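Side-chain contacts in isocitrate dehydrogenase [NAD] subunit 2, mitochondrial (Saccharomyces cerevisiae, PDB 3BLX), which catalyses, together with subunit 1, the NAD-dependent oxidative decarboxylation of isocitrate to 2-oxoglutarate in the citric acid cycle and binds mitochondrial mRNA leaders: residues Ala111-Ala116 with Ser302-Asn307; Thr124-Val129 with Lys227-Pro232; Arg170-Tyr175 with Asp237-Cys242; Phe277-Gly282 with Pro295-Leu300; Asn332-Leu337 with Ser344-Ala349. All blocks are in the same frame, centred on the assembly; numbering follows the deposited sequence.

Contact 1: Ala111-Ala116 with Ser302-Asn307; sequences ANVRPA and SVMMLN
M304 puts its terminal methyl onto V113 and P115, two residues on one face of strand 109-117, and thereby joins helix 296-309 to the central mixed sheet of the isocitrate/isopropylmalate dehydrogenase fold. The first shell is wholly apolar. M304 CE sits 3.8 Å from P115 CG and 3.9 Å from V113 CG1, so a single methyl serves both strand residues. The sulfur takes a share as well: SD and CE come against the CG and CD atoms of the proline, with M304 SD 3.9 Å from P115 CG. The reach comes from the methionine chain: it runs extended through chi2 (-174°), then bends at chi3 (75°), which swings CE round toward the strand. The backbones themselves stay well apart, 9.6 Å between V113 CA and M304 CA, and the methionine spans the gap. Were P115 cut back to an alanine, the thioether would lose the CG and CD it rests on, and its methyl would probably be freer to turn.

In the next shell, M304 also rests on P266 and A268 of the neighbouring strand 266-271, while the tyrosines Y171 and Y175 of helix 162-178 pack against V113. The strand is held in the sheet by backbone bonds from V113 to A268 and from R114 to L133. Because neighbouring strand residues face opposite ways, R114, a substrate-binding residue by similarity, points to the other side, where its NH2 forms a salt bridge with D252 OD1.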
# COMPACT_ATOMS: atom_id res chain seq x y z
N ALA B 111 -11.30 13.09 46.33
CA ALA B 111 -10.64 14.39 46.29
C ALA B 111 -9.15 14.26 46.48
O ALA B 111 -8.70 13.49 47.33
CB ALA B 111 -11.20 15.32 47.33
N ASN B 112 -8.39 15.01 45.70
CA ASN B 112 -6.94 15.06 45.81
C ASN B 112 -6.55 16.47 46.25
O ASN B 112 -6.83 17.41 45.55
CB ASN B 112 -6.30 14.70 44.46
CG ASN B 112 -4.78 14.64 44.52
OD1 ASN B 112 -4.08 15.45 43.91
ND2 ASN B 112 -4.26 13.67 45.24
N VAL B 113 -5.92 16.60 47.42
CA VAL B 113 -5.50 17.90 47.93
C VAL B 113 -4.02 18.12 47.67
O VAL B 113 -3.21 17.33 48.11
CB VAL B 113 -5.77 18.00 49.40
CG1 VAL B 113 -5.38 19.37 49.91
CG2 VAL B 113 -7.24 17.70 49.65
N ARG B 114 -3.68 19.18 46.95
CA ARG B 114 -2.30 19.45 46.54
C ARG B 114 -1.86 20.85 46.91
O ARG B 114 -2.11 21.79 46.15
CB ARG B 114 -2.16 19.32 45.03
CG ARG B 114 -1.89 17.93 44.53
CD ARG B 114 -0.42 17.65 44.52
NE ARG B 114 -0.03 17.00 43.27
CZ ARG B 114 0.87 17.48 42.42
NH1 ARG B 114 1.51 18.60 42.67
NH2 ARG B 114 1.15 16.82 41.32
N PRO B 115 -1.19 21.00 48.08
CA PRO B 115 -0.57 22.25 48.54
C PRO B 115 0.71 22.53 47.78
O PRO B 115 1.44 21.60 47.52
CB PRO B 115 -0.19 21.93 49.99
CG PRO B 115 -1.00 20.74 50.35
CD PRO B 115 -1.09 19.95 49.10
N ALA B 116 0.97 23.78 47.42
CA ALA B 116 2.30 24.14 46.95
C ALA B 116 2.82 25.38 47.67
O ALA B 116 2.43 26.48 47.32
CB ALA B 116 2.30 24.35 45.45
N SER B 302 2.91 13.67 56.19
CA SER B 302 2.70 13.22 57.56
C SER B 302 1.95 14.31 58.31
O SER B 302 0.98 14.05 59.02
CB SER B 302 4.03 12.98 58.27
OG SER B 302 4.96 12.34 57.43
N VAL B 303 2.44 15.54 58.15
CA VAL B 303 1.77 16.69 58.72
C VAL B 303 0.31 16.73 58.30
O VAL B 303 -0.57 16.87 59.15
CB VAL B 303 2.41 17.98 58.25
CG1 VAL B 303 1.73 19.14 58.89
CG2 VAL B 303 3.87 17.97 58.58
N MET B 304 0.06 16.61 57.00
CA MET B 304 -1.31 16.63 56.51
C MET B 304 -2.14 15.52 57.13
O MET B 304 -3.33 15.70 57.40
CB MET B 304 -1.35 16.49 54.98
CG MET B 304 -0.71 17.62 54.20
SD MET B 304 -0.96 17.43 52.40
CE MET B 304 -2.68 17.91 52.30
N MET B 305 -1.52 14.37 57.32
CA MET B 305 -2.17 13.22 57.93
C MET B 305 -2.50 13.48 59.42
O MET B 305 -3.63 13.26 59.87
CB MET B 305 -1.31 11.97 57.78
CG MET B 305 -1.99 10.71 58.24
SD MET B 305 -0.91 9.28 58.23
CE MET B 305 0.49 9.87 59.20
N LEU B 306 -1.50 13.95 60.17
CA LEU B 306 -1.71 14.34 61.56
C LEU B 306 -2.91 15.27 61.66
O LEU B 306 -3.90 14.96 62.32
CB LEU B 306 -0.45 15.01 62.12
CG LEU B 306 0.59 14.18 62.91
CD1 LEU B 306 0.41 12.68 62.76
CD2 LEU B 306 2.01 14.60 62.57
N ASN B 307 -2.83 16.41 60.97
CA ASN B 307 -3.92 17.37 60.92
C ASN B 307 -5.27 16.77 60.56
O ASN B 307 -6.30 17.29 60.93
CB ASN B 307 -3.60 18.51 59.95
CG ASN B 307 -2.70 19.56 60.55
OD1 ASN B 307 -2.89 19.97 61.70
ND2 ASN B 307 -1.70 20.00 59.79

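Contact 2: Thr124-Val129 with Lys227-Pro232; sequences TTYENV and KVVTNP
V129 and P232 meet where the loop before strand 130-136 passes the C-terminal end of helix 221-230, a loop-to-helix-end junction in the layered alpha/beta fold of this dehydrogenase family. This is the close part of the contact: V129 CB lies 3.5 Å from P232 CB, and the two CA atoms are only 5.1 Å apart. The proline follows directly on N231, the first residue to leave the helix, so the chain has just turned when its ring comes against the valine.

Y126 packs next to this pair. P232 CG approaches at 4.2 Å from Y126 CD1, the two side chains crossing at about a right angle, while the V229 carbonyl oxygen comes to the ring's edge near its plane, 3.5 Å from Y126 CE1. The phenol oxygen passes V229 CG1 and hydrogen-bonds V224 O of a neighbouring subunit, IDH subunit 1; R119 of that subunit also packs on Y126 and P232, so this buried patch belongs to the heteromeric interface.

The other side is looser. E127 and N128 are exposed and lead their side chains away from the helix end. At the start of the loop T124 is poorly ordered, so its bond is less certain: as modelled, T124 OG1 donates in the carbonyl plane to Y126 O, at 3.0 Å.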
# COMPACT_ATOMS: atom_id res chain seq x y z
N THR B 124 14.28 29.95 45.92
CA THR B 124 13.79 29.39 44.67
C THR B 124 13.43 30.54 43.74
O THR B 124 13.42 31.70 44.15
CB THR B 124 12.57 28.48 44.90
OG1 THR B 124 11.59 29.18 45.67
CG2 THR B 124 12.98 27.23 45.64
N THR B 125 13.11 30.21 42.50
CA THR B 125 12.87 31.25 41.51
C THR B 125 11.58 32.06 41.75
O THR B 125 11.54 33.25 41.49
CB THR B 125 13.08 30.74 40.04
OG1 THR B 125 12.29 31.52 39.14
CG2 THR B 125 12.72 29.28 39.90
N TYR B 126 10.55 31.44 42.30
CA TYR B 126 9.34 32.18 42.68
C TYR B 126 9.29 32.31 44.19
O TYR B 126 9.79 31.45 44.90
CB TYR B 126 8.07 31.48 42.15
CG TYR B 126 7.94 31.50 40.63
CD1 TYR B 126 7.17 32.46 40.00
CD2 TYR B 126 8.61 30.59 39.84
CE1 TYR B 126 7.07 32.52 38.61
CE2 TYR B 126 8.53 30.64 38.45
CZ TYR B 126 7.76 31.60 37.84
OH TYR B 126 7.69 31.63 36.46
N GLU B 127 8.69 33.39 44.69
CA GLU B 127 8.65 33.63 46.13
C GLU B 127 7.26 33.89 46.67
O GLU B 127 6.39 34.39 45.97
CB GLU B 127 9.56 34.79 46.51
CG GLU B 127 10.96 34.65 45.95
CD GLU B 127 11.96 35.58 46.61
OE1 GLU B 127 11.52 36.48 47.35
OE2 GLU B 127 13.18 35.39 46.38
N ASN B 128 7.07 33.53 47.93
CA ASN B 128 5.83 33.81 48.64
C ASN B 128 4.63 33.12 48.04
O ASN B 128 3.52 33.63 48.09
CB ASN B 128 5.57 35.30 48.74
CG ASN B 128 6.52 35.99 49.68
OD1 ASN B 128 7.18 36.95 49.29
ND2 ASN B 128 6.62 35.48 50.92
N VAL B 129 4.86 31.95 47.48
CA VAL B 129 3.76 31.17 46.97
C VAL B 129 3.20 30.25 48.05
O VAL B 129 3.92 29.55 48.74
CB VAL B 129 4.14 30.42 45.64
CG1 VAL B 129 5.59 30.55 45.33
CG2 VAL B 129 3.71 28.97 45.66
N LYS B 227 -2.59 34.81 35.97
CA LYS B 227 -2.45 35.52 37.23
C LYS B 227 -1.45 34.81 38.14
O LYS B 227 -0.46 35.41 38.57
CB LYS B 227 -3.79 35.66 37.93
CG LYS B 227 -4.79 36.57 37.22
CD LYS B 227 -5.98 36.84 38.15
CE LYS B 227 -7.02 37.75 37.49
NZ LYS B 227 -8.15 38.08 38.42
N VAL B 228 -1.70 33.54 38.41
CA VAL B 228 -0.86 32.75 39.30
C VAL B 228 0.61 32.80 38.93
O VAL B 228 1.45 32.80 39.80
CB VAL B 228 -1.29 31.28 39.34
CG1 VAL B 228 -0.50 30.55 40.40
CG2 VAL B 228 -2.74 31.18 39.71
N VAL B 229 0.93 32.82 37.64
CA VAL B 229 2.33 32.84 37.26
C VAL B 229 2.97 34.22 37.39
O VAL B 229 4.17 34.33 37.71
CB VAL B 229 2.58 32.26 35.86
CG1 VAL B 229 4.05 32.56 35.38
CG2 VAL B 229 2.24 30.76 35.86
N THR B 230 2.19 35.27 37.14
CA THR B 230 2.75 36.62 37.28
C THR B 230 2.90 36.92 38.77
O THR B 230 3.86 37.54 39.17
CB THR B 230 1.95 37.75 36.52
OG1 THR B 230 0.56 37.62 36.78
CG2 THR B 230 2.18 37.68 34.99
N ASN B 231 1.98 36.43 39.59
CA ASN B 231 2.00 36.75 41.00
C ASN B 231 1.32 35.73 41.92
O ASN B 231 0.17 35.89 42.33
CB ASN B 231 1.42 38.14 41.23
CG ASN B 231 1.30 38.46 42.70
OD1 ASN B 231 2.13 38.02 43.51
ND2 ASN B 231 0.26 39.20 43.06
N PRO B 232 2.06 34.69 42.29
CA PRO B 232 1.51 33.57 43.05
C PRO B 232 0.87 33.98 44.36
O PRO B 232 -0.07 33.32 44.81
CB PRO B 232 2.74 32.71 43.32
CG PRO B 232 3.73 33.07 42.24
CD PRO B 232 3.47 34.49 41.91

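Contact 3: Arg170-Tyr175 with Asp237-Cys242; sequences RYAFEY and DAVSVC
A172 rests its methyl against V241, with CB 3.3 Å from V241 CG1 and 3.9 Å from V241 CG2, so that both branches of the valine lie against one small group. V239, two residues earlier on the strand, takes the other part of the same helix face. Its CG1 stands anti to the backbone N (chi1 154°), which brings it to 3.8 Å from the A172 carbonyl oxygen and 4.3 Å from A172 CB, while its other branch is left for Y175. There V239 CG2 meets the edge of the tyrosine ring, near its plane, 4.4 Å from Y175 CD1. The ring therefore flanks the valine rather than lying flat over it.

No hydrogen bond crosses between the segments; the join is hydrocarbon against hydrocarbon, apart from the one carbonyl oxygen. A small residue at A172 lets the backbones approach to 6.5 Å between A172 CA and V241 CA. The axes of helix segment 170-175 and strand segment 238-242 pass 8.8 Å apart and run nearly antiparallel, at 172°.

Farther out, V239 and V241 also pack on I134 of strand 130-136, and backbone bonds on one side to R183 and I185 and on the other to V132 and I134 hold their strand inside the sheet. F173, on the far side of the helix, packs its ring against that of Y211. A helix running antiparallel to the strands it covers, as here with helix 162-178 on the parallel strands 183-188 and 238-242, is characteristic of a layered alpha/beta fold.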
# COMPACT_ATOMS: atom_id res chain seq x y z
N ARG B 170 -18.08 20.58 47.95
CA ARG B 170 -18.31 20.63 49.40
C ARG B 170 -16.99 20.60 50.14
O ARG B 170 -16.71 21.45 50.96
CB ARG B 170 -19.19 19.48 49.92
CG ARG B 170 -20.66 19.71 49.79
CD ARG B 170 -21.43 19.00 50.86
NE ARG B 170 -22.58 19.81 51.22
CZ ARG B 170 -23.74 19.76 50.58
NH1 ARG B 170 -23.89 18.91 49.57
NH2 ARG B 170 -24.74 20.54 50.95
N TYR B 171 -16.17 19.61 49.82
CA TYR B 171 -14.91 19.43 50.50
C TYR B 171 -14.05 20.66 50.36
O TYR B 171 -13.32 20.99 51.27
CB TYR B 171 -14.15 18.20 49.99
CG TYR B 171 -12.92 17.91 50.81
CD1 TYR B 171 -12.99 17.10 51.94
CD2 TYR B 171 -11.70 18.47 50.47
CE1 TYR B 171 -11.87 16.85 52.70
CE2 TYR B 171 -10.57 18.23 51.24
CZ TYR B 171 -10.67 17.42 52.35
OH TYR B 171 -9.55 17.17 53.11
N ALA B 172 -14.14 21.34 49.23
CA ALA B 172 -13.28 22.50 49.01
C ALA B 172 -13.68 23.61 49.92
O ALA B 172 -12.83 24.35 50.41
CB ALA B 172 -13.33 22.98 47.57
N PHE B 173 -14.98 23.75 50.12
CA PHE B 173 -15.50 24.75 51.05
C PHE B 173 -15.05 24.44 52.50
O PHE B 173 -14.39 25.25 53.13
CB PHE B 173 -17.02 24.84 50.95
CG PHE B 173 -17.50 25.69 49.80
CD1 PHE B 173 -18.33 25.17 48.82
CD2 PHE B 173 -17.12 27.02 49.70
CE1 PHE B 173 -18.78 25.96 47.76
CE2 PHE B 173 -17.56 27.81 48.65
CZ PHE B 173 -18.39 27.27 47.67
N GLU B 174 -15.40 23.26 52.99
CA GLU B 174 -15.07 22.79 54.33
C GLU B 174 -13.57 22.76 54.63
O GLU B 174 -13.15 22.81 55.78
CB GLU B 174 -15.68 21.42 54.59
CG GLU B 174 -17.17 21.41 54.40
CD GLU B 174 -17.90 20.55 55.42
OE1 GLU B 174 -18.54 19.58 54.98
OE2 GLU B 174 -17.82 20.86 56.63
N TYR B 175 -12.76 22.71 53.60
CA TYR B 175 -11.33 22.73 53.76
C TYR B 175 -10.83 24.18 53.78
O TYR B 175 -9.81 24.49 54.39
CB TYR B 175 -10.65 21.94 52.62
CG TYR B 175 -9.16 21.77 52.78
CD1 TYR B 175 -8.26 22.66 52.17
CD2 TYR B 175 -8.64 20.72 53.54
CE1 TYR B 175 -6.89 22.51 52.32
CE2 TYR B 175 -7.28 20.56 53.70
CZ TYR B 175 -6.40 21.45 53.09
OH TYR B 175 -5.03 21.28 53.27
N ASP B 237 -4.79 33.43 49.80
CA ASP B 237 -6.00 33.55 50.62
C ASP B 237 -7.14 32.75 50.01
O ASP B 237 -8.31 32.97 50.32
CB ASP B 237 -6.43 35.02 50.70
CG ASP B 237 -6.68 35.63 49.32
OD1 ASP B 237 -5.84 35.46 48.41
OD2 ASP B 237 -7.73 36.30 49.14
N ALA B 238 -6.81 31.82 49.13
CA ALA B 238 -7.84 31.08 48.42
C ALA B 238 -7.56 29.61 48.32
O ALA B 238 -6.41 29.16 48.39
CB ALA B 238 -8.05 31.65 47.06
N VAL B 239 -8.63 28.88 48.15
CA VAL B 239 -8.59 27.47 47.82
C VAL B 239 -9.24 27.24 46.45
O VAL B 239 -10.42 27.54 46.24
CB VAL B 239 -9.32 26.70 48.89
CG1 VAL B 239 -9.86 25.40 48.36
CG2 VAL B 239 -8.40 26.46 50.02
N SER B 240 -8.46 26.74 45.49
CA SER B 240 -9.01 26.43 44.17
C SER B 240 -9.61 25.01 44.05
O SER B 240 -9.01 24.04 44.53
CB SER B 240 -7.91 26.61 43.13
OG SER B 240 -7.32 27.88 43.25
N VAL B 241 -10.79 24.89 43.46
CA VAL B 241 -11.24 23.58 42.96
C VAL B 241 -11.36 23.52 41.44
O VAL B 241 -11.71 24.49 40.80
CB VAL B 241 -12.60 23.19 43.48
CG1 VAL B 241 -12.48 22.16 44.53
CG2 VAL B 241 -13.35 24.42 43.91
N CYS B 242 -11.13 22.36 40.86
CA CYS B 242 -11.36 22.21 39.43
C CYS B 242 -11.83 20.81 39.10
O CYS B 242 -11.64 19.88 39.91
CB CYS B 242 -10.10 22.53 38.64
SG CYS B 242 -8.74 21.43 39.03

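Contact 4: Phe277-Gly282 with Pro295-Leu300; sequences FEAVHG and PTALLL
The H281 imidazole meets A297 with its edge: the alanine CB lies in the ring plane, 3.5 Å from H281 CD2 and 3.6 Å from H281 NE2. At another edge of the same ring, ND1 donates to the carbonyl oxygen of the next residue, H281 ND1 to G282 O 3.2 Å, nearly straight at 170° and on a lone pair, with the acceptor only 4° out of the ring plane. This bond fixes the ring's rotation, while chi1 (50°) sets CG between the backbone N and the carbonyl carbon, which puts the CD2-NE2 edge beside the A297 methyl.

Here the loop leaving strand 275-279 meets the start of helix 296-309 in the alpha/beta fold of the isocitrate/isopropylmalate dehydrogenases; the side chain of R114, probably a substrate ligand, is about 9 Å from that of H281. A279 touches the helix directly, A279 CB to A297 CB 3.6 Å, methyl on methyl.

With a serine in place of H281, the G282 carbonyl would probably lose this donor and the A297 methyl its ring neighbour. Apolar contact joins the two segments, with a weak hydrogen bond between E278 O and S301 OG just beyond, and the H281-G282 bond holds the imidazole in the pose that packs.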
# COMPACT_ATOMS: atom_id res chain seq x y z
N PHE B 277 -2.22 9.40 52.22
CA PHE B 277 -1.36 10.57 52.13
C PHE B 277 -0.05 10.15 51.56
O PHE B 277 0.50 9.15 51.98
CB PHE B 277 -1.17 11.19 53.51
CG PHE B 277 -2.44 11.67 54.13
CD1 PHE B 277 -2.77 13.02 54.11
CD2 PHE B 277 -3.35 10.77 54.68
CE1 PHE B 277 -3.97 13.48 54.67
CE2 PHE B 277 -4.56 11.21 55.25
CZ PHE B 277 -4.87 12.57 55.25
N GLU B 278 0.47 10.90 50.60
CA GLU B 278 1.64 10.46 49.86
C GLU B 278 2.42 11.60 49.28
O GLU B 278 1.88 12.66 49.02
CB GLU B 278 1.22 9.53 48.72
CG GLU B 278 0.13 10.06 47.79
CD GLU B 278 -0.16 9.16 46.56
OE1 GLU B 278 0.71 8.36 46.15
OE2 GLU B 278 -1.27 9.26 46.00
N ALA B 279 3.71 11.37 49.08
CA ALA B 279 4.50 12.26 48.26
C ALA B 279 4.14 11.96 46.80
O ALA B 279 3.63 10.88 46.51
CB ALA B 279 5.96 12.04 48.51
N VAL B 280 4.40 12.89 45.89
CA VAL B 280 4.04 12.67 44.50
C VAL B 280 5.25 12.48 43.60
O VAL B 280 5.10 12.36 42.39
CB VAL B 280 3.16 13.81 43.94
CG1 VAL B 280 1.97 14.04 44.85
CG2 VAL B 280 3.94 15.09 43.79
N HIS B 281 6.45 12.47 44.17
CA HIS B 281 7.64 12.22 43.36
C HIS B 281 7.78 10.74 43.10
O HIS B 281 7.02 9.94 43.65
CB HIS B 281 8.90 12.72 44.06
CG HIS B 281 9.03 12.26 45.48
ND1 HIS B 281 9.30 10.95 45.81
CD2 HIS B 281 8.93 12.93 46.65
CE1 HIS B 281 9.35 10.84 47.12
NE2 HIS B 281 9.13 12.02 47.66
N GLY B 282 8.77 10.37 42.29
CA GLY B 282 8.97 8.99 41.88
C GLY B 282 9.68 8.05 42.84
O GLY B 282 10.00 8.39 43.97
N PRO B 295 13.29 13.12 52.32
CA PRO B 295 12.07 12.74 53.04
C PRO B 295 11.10 13.89 53.31
O PRO B 295 10.05 13.66 53.94
CB PRO B 295 12.60 12.23 54.38
CG PRO B 295 14.06 12.42 54.36
CD PRO B 295 14.41 13.31 53.25
N THR B 296 11.44 15.09 52.87
CA THR B 296 10.60 16.26 53.12
C THR B 296 9.17 16.10 52.62
O THR B 296 8.20 16.43 53.34
CB THR B 296 11.14 17.49 52.42
OG1 THR B 296 12.53 17.66 52.73
CG2 THR B 296 10.35 18.71 52.85
N ALA B 297 9.05 15.62 51.38
CA ALA B 297 7.76 15.43 50.74
C ALA B 297 6.92 14.46 51.53
O ALA B 297 5.78 14.75 51.87
CB ALA B 297 7.96 14.94 49.34
N LEU B 298 7.48 13.30 51.84
CA LEU B 298 6.74 12.34 52.66
C LEU B 298 6.47 12.90 54.08
O LEU B 298 5.38 12.71 54.64
CB LEU B 298 7.44 10.97 52.69
CG LEU B 298 6.63 9.82 53.31
CD1 LEU B 298 5.23 9.75 52.73
CD2 LEU B 298 7.33 8.50 53.14
N LEU B 299 7.44 13.60 54.65
CA LEU B 299 7.25 14.23 55.97
C LEU B 299 6.08 15.20 56.02
O LEU B 299 5.29 15.22 56.98
CB LEU B 299 8.53 14.97 56.39
CG LEU B 299 9.41 14.37 57.49
CD1 LEU B 299 9.09 12.92 57.76
CD2 LEU B 299 10.89 14.58 57.12
N LEU B 300 5.97 16.02 54.98
CA LEU B 300 4.93 17.02 54.93
C LEU B 300 3.57 16.39 54.73
O LEU B 300 2.56 16.98 55.09
CB LEU B 300 5.23 18.05 53.84
CG LEU B 300 6.37 18.99 54.21
CD1 LEU B 300 6.92 19.71 53.01
CD2 LEU B 300 5.88 19.97 55.25

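Contact 5: Asn332-Leu337 with Ser344-Ala349; sequences NRTGDL and SSFTEA
F346 meets R333 and T334 where the loop 332-337 folds back beside helix 343-352, the last helix of this isocitrate/isopropylmalate dehydrogenase fold. The aromatic contact leads. Chi1 of -172° places CG anti to the backbone N and carries the ring from the helix toward the loop, and the R333 carbonyl oxygen comes up obliquely, 3.3 Å from F346 CD1. T334 OG1 approaches the same ring carbon at 4.3 Å. I326, at the end of helix 312-326, also packs on this phenylalanine, so the ring touches both the loop and helix 312-326.

Weaker van der Waals contact follows at the other end, N332 OD1 to A349 CB 4.0 Å, while the asparagine's ND2 makes a weak hydrogen bond to I326 O.

Hydrogen bonds here stay within each segment or leave the pair. R333, whose CB points away from helix 343-352, gives its NE to the A327 carbonyl. The loop turns through L337 N to T334 O, 2.9 Å; T334, a residue known to be phosphorylated in this protein, is unmodified here. In the helix, T347 returns its hydroxyl to the preceding turn, T347 OG1 donating to S344 O at 2.8 Å, tilted 21° from the carbonyl plane.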
# COMPACT_ATOMS: atom_id res chain seq x y z
N ASN B 332 22.73 21.26 55.33
CA ASN B 332 21.58 20.36 55.39
C ASN B 332 21.00 20.15 53.99
O ASN B 332 21.75 19.86 53.05
CB ASN B 332 20.54 20.90 56.36
CG ASN B 332 21.04 20.93 57.77
OD1 ASN B 332 21.77 20.03 58.18
ND2 ASN B 332 20.68 21.97 58.52
N ARG B 333 19.69 20.28 53.84
CA ARG B 333 19.10 20.09 52.52
C ARG B 333 19.43 18.68 52.03
O ARG B 333 19.48 17.74 52.82
CB ARG B 333 19.64 21.11 51.51
CG ARG B 333 19.85 22.52 52.06
CD ARG B 333 18.63 23.41 51.90
NE ARG B 333 18.94 24.82 52.17
CZ ARG B 333 19.71 25.59 51.39
NH1 ARG B 333 20.28 25.09 50.30
NH2 ARG B 333 19.91 26.86 51.72
N THR B 334 19.65 18.54 50.73
CA THR B 334 20.07 17.29 50.14
C THR B 334 20.49 17.57 48.70
O THR B 334 20.31 18.67 48.22
CB THR B 334 18.94 16.26 50.11
OG1 THR B 334 18.04 16.47 51.20
CG2 THR B 334 19.52 14.85 50.19
N GLY B 335 21.04 16.57 48.02
CA GLY B 335 21.58 16.76 46.68
C GLY B 335 20.67 17.47 45.69
O GLY B 335 21.14 18.17 44.79
N ASP B 336 19.37 17.27 45.87
CA ASP B 336 18.37 17.85 44.97
C ASP B 336 18.23 19.37 45.15
O ASP B 336 18.02 20.10 44.17
CB ASP B 336 17.01 17.15 45.18
CG ASP B 336 16.67 16.93 46.65
OD1 ASP B 336 17.34 16.11 47.32
OD2 ASP B 336 15.71 17.56 47.15
N LEU B 337 18.36 19.82 46.39
CA LEU B 337 18.27 21.24 46.72
C LEU B 337 19.65 21.91 46.80
O LEU B 337 19.86 22.82 47.62
CB LEU B 337 17.56 21.42 48.07
CG LEU B 337 16.23 20.69 48.27
CD1 LEU B 337 15.67 21.03 49.64
CD2 LEU B 337 15.25 21.03 47.16
N SER B 344 20.17 10.40 56.36
CA SER B 344 20.37 10.14 57.79
C SER B 344 20.70 11.42 58.56
O SER B 344 20.10 11.69 59.60
CB SER B 344 21.50 9.15 58.01
OG SER B 344 21.21 7.91 57.41
N SER B 345 21.65 12.19 58.05
CA SER B 345 22.05 13.41 58.72
C SER B 345 20.91 14.41 58.76
O SER B 345 20.81 15.20 59.68
CB SER B 345 23.27 14.01 58.02
OG SER B 345 22.89 14.82 56.94
N PHE B 346 20.05 14.37 57.76
CA PHE B 346 18.87 15.24 57.70
C PHE B 346 17.87 14.85 58.79
O PHE B 346 17.35 15.71 59.49
CB PHE B 346 18.22 15.15 56.31
CG PHE B 346 17.11 16.15 56.08
CD1 PHE B 346 17.35 17.31 55.36
CD2 PHE B 346 15.82 15.90 56.53
CE1 PHE B 346 16.33 18.22 55.13
CE2 PHE B 346 14.80 16.81 56.30
CZ PHE B 346 15.05 17.97 55.60
N THR B 347 17.60 13.55 58.94
CA THR B 347 16.55 13.11 59.85
C THR B 347 16.78 13.57 61.29
O THR B 347 15.85 14.01 61.95
CB THR B 347 16.34 11.57 59.82
OG1 THR B 347 17.49 10.90 60.33
CG2 THR B 347 16.10 11.11 58.42
N GLU B 348 18.02 13.48 61.76
CA GLU B 348 18.32 13.87 63.14
C GLU B 348 18.55 15.37 63.24
O GLU B 348 18.30 15.96 64.28
CB GLU B 348 19.49 13.07 63.72
CG GLU B 348 20.69 12.97 62.77
CD GLU B 348 21.53 11.73 63.02
OE1 GLU B 348 22.59 11.57 62.36
OE2 GLU B 348 21.12 10.91 63.87
N ALA B 349 19.00 15.98 62.15
CA ALA B 349 19.10 17.44 62.08
C ALA B 349 17.73 18.05 62.33
O ALA B 349 17.62 19.14 62.87
CB ALA B 349 19.63 17.89 60.73

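Contacts 1, 3 and 4 all reach the one mixed sheet: contact 1 on strand 109-117, contact 3 on 238-242 and contact 4 on 275-279. Helix 296-309 serves both contact 1 and contact 4, whose centres are 10 Å apart; contact 3 has its centre 13 Å from that of contact 1. Contact 2 joins contact 1 through A116 and V129. Along the chain contacts 2, 3 and 4 all fall between the two segments of contact 1; contact 5 comes last, touching contact 4 through F346 and T296. The chain thus returns repeatedly to one sheet, gathering distant residues round the strand that bears R114, a probable substrate ligand, while contact 2 lies at the border with subunit 1 and contact 5 away from the annotated sites.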